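Local coordinates for rusticyanin (Thiobacillus ferrooxidans, PDB 2CAL), which carries electrons from cytochrome c552 to the A-type oxidase as a periplasmic blue copper protein of the iron respiratory chain, at residues H127-A130 with G131-Y135. The protein carries 1 engineered substitution. Numbering follows the deposited sequence.
Sequences HPTA and GTYYY
T129 and G131 mark the bend where an extended loop turns into strand 131-136, the carbonyl O of T129 lying 3.6 Å from G131 N. G131 takes up a positive phi of 145°, at which a beta carbon would collide with the carbonyl O of A130. Two residues along the strand, Y133 reaches back to the turn: with CG beside the backbone N and anti to the carbonyl carbon (chi1 -52°), the ring points back toward the loop, and OH donates to T129 O over 2.6 Å. The bond meets the C=O at 125°, its donor tilted well out of the carbonyl plane, while T129 O itself sits near the plane of the ring, at its edge. A tyrosine hydroxyl bound to the backbone four residues earlier, with glycine two before it, is the tyrosine corner known from Greek key β-proteins; in this cupredoxin it lies at the crossing from strand 119-126 of one sheet to strand 131-136 of the other, and probably steadies it. Water 1 completes the arrangement, donating to Y133 OH at 2.7 Å and accepting from T129 N at 3.1 Å. A phenylalanine here would probably leave T129 O without its donor and the water held by T129 N but without the hydroxyl it donates to. P128 CB lies oblique to the ring, 3.9 Å from Y133 CZ, and the proline side chain also touches V71 and V153, while W126 meets the same ring edge-to-face.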
loop_
_atom_site.group_PDB
_atom_site.type_symbol
_atom_site.label_atom_id
_atom_site.label_comp_id
_atom_site.label_asym_id
_atom_site.label_seq_id
_atom_site.Cartn_x
_atom_site.Cartn_y
_atom_site.Cartn_z
ATOM N N HIS A 127 4.842 -9.995 9.101
ATOM C CA HIS A 127 5.960 -10.198 10.016
ATOM C C HIS A 127 7.231 -10.460 9.188
ATOM O O HIS A 127 7.619 -11.626 9.144
ATOM C CB HIS A 127 5.689 -11.387 10.952
ATOM C CG HIS A 127 4.622 -11.169 11.965
ATOM N ND1 HIS A 127 4.934 -10.734 13.250
ATOM C CD2 HIS A 127 3.294 -11.367 11.940
ATOM C CE1 HIS A 127 3.793 -10.649 13.916
ATOM N NE2 HIS A 127 2.782 -11.008 13.169
ATOM N N PRO A 128 7.785 -9.451 8.525
ATOM C CA PRO A 128 8.917 -9.709 7.620
ATOM C C PRO A 128 10.252 -9.940 8.328
ATOM O O PRO A 128 10.537 -9.409 9.400
ATOM C CB PRO A 128 9.058 -8.399 6.843
ATOM C CG PRO A 128 8.510 -7.376 7.795
ATOM C CD PRO A 128 7.347 -8.028 8.512
ATOM N N THR A 129 11.064 -10.762 7.657
ATOM C CA THR A 129 12.468 -10.765 7.977
ATOM C C THR A 129 13.068 -9.469 7.459
ATOM O O THR A 129 12.590 -8.773 6.545
ATOM C CB THR A 129 13.209 -11.959 7.358
ATOM O OG1 THR A 129 13.085 -11.884 5.950
ATOM C CG2 THR A 129 12.534 -13.263 7.778
ATOM N N ALA A 130 14.213 -9.101 8.052
ATOM C CA ALA A 130 14.951 -7.928 7.581
ATOM C C ALA A 130 15.307 -8.035 6.117
ATOM O O ALA A 130 15.571 -9.132 5.600
ATOM C CB ALA A 130 16.199 -7.731 8.449
ATOM N N GLY A 131 15.381 -6.891 5.409
ATOM C CA GLY A 131 15.674 -6.861 3.993
ATOM C C GLY A 131 14.903 -5.750 3.318
ATOM O O GLY A 131 14.208 -4.959 3.964
ATOM N N THR A 132 15.044 -5.690 2.022
ATOM C CA THR A 132 14.368 -4.722 1.152
ATOM C C THR A 132 13.205 -5.383 0.441
ATOM O O THR A 132 13.338 -6.503 -0.057
ATOM C CB THR A 132 15.370 -4.118 0.141
ATOM O OG1 THR A 132 16.379 -3.512 0.933
ATOM C CG2 THR A 132 14.735 -3.084 -0.779
ATOM N N TYR A 133 12.071 -4.703 0.430
ATOM C CA TYR A 133 10.863 -5.127 -0.255
ATOM C C TYR A 133 10.310 -3.957 -1.043
ATOM O O TYR A 133 10.754 -2.842 -0.974
ATOM C CB TYR A 133 9.825 -5.625 0.741
ATOM C CG TYR A 133 10.275 -6.671 1.735
ATOM C CD1 TYR A 133 10.980 -6.401 2.914
ATOM C CD2 TYR A 133 9.999 -8.012 1.497
ATOM C CE1 TYR A 133 11.380 -7.379 3.793
ATOM C CE2 TYR A 133 10.385 -9.009 2.381
ATOM C CZ TYR A 133 11.082 -8.682 3.546
ATOM O OH TYR A 133 11.461 -9.691 4.398
ATOM N N TYR A 134 9.289 -4.296 -1.866
ATOM C CA TYR A 134 8.602 -3.316 -2.722
ATOM C C TYR A 134 7.115 -3.604 -2.538
ATOM O O TYR A 134 6.692 -4.759 -2.486
ATOM C CB TYR A 134 9.037 -3.421 -4.186
ATOM C CG TYR A 134 10.527 -3.201 -4.302
ATOM C CD1 TYR A 134 11.052 -1.929 -4.504
ATOM C CD2 TYR A 134 11.421 -4.263 -4.124
ATOM C CE1 TYR A 134 12.429 -1.760 -4.574
ATOM C CE2 TYR A 134 12.786 -4.079 -4.182
ATOM C CZ TYR A 134 13.291 -2.814 -4.412
ATOM O OH TYR A 134 14.678 -2.612 -4.479
ATOM N N TYR A 135 6.324 -2.508 -2.483
ATOM C CA TYR A 135 4.857 -2.637 -2.530
ATOM C C TYR A 135 4.460 -2.220 -3.939
ATOM O O TYR A 135 4.871 -1.197 -4.457
ATOM C CB TYR A 135 4.117 -1.836 -1.462
ATOM C CG TYR A 135 4.444 -0.373 -1.321
ATOM C CD1 TYR A 135 5.560 0.105 -0.613
ATOM C CD2 TYR A 135 3.623 0.571 -1.912
ATOM C CE1 TYR A 135 5.830 1.451 -0.507
ATOM C CE2 TYR A 135 3.885 1.928 -1.794
ATOM C CZ TYR A 135 4.986 2.389 -1.077
ATOM O OH TYR A 135 5.207 3.737 -1.019
HETATM O O HOH W 1 10.169 -12.013 4.986
#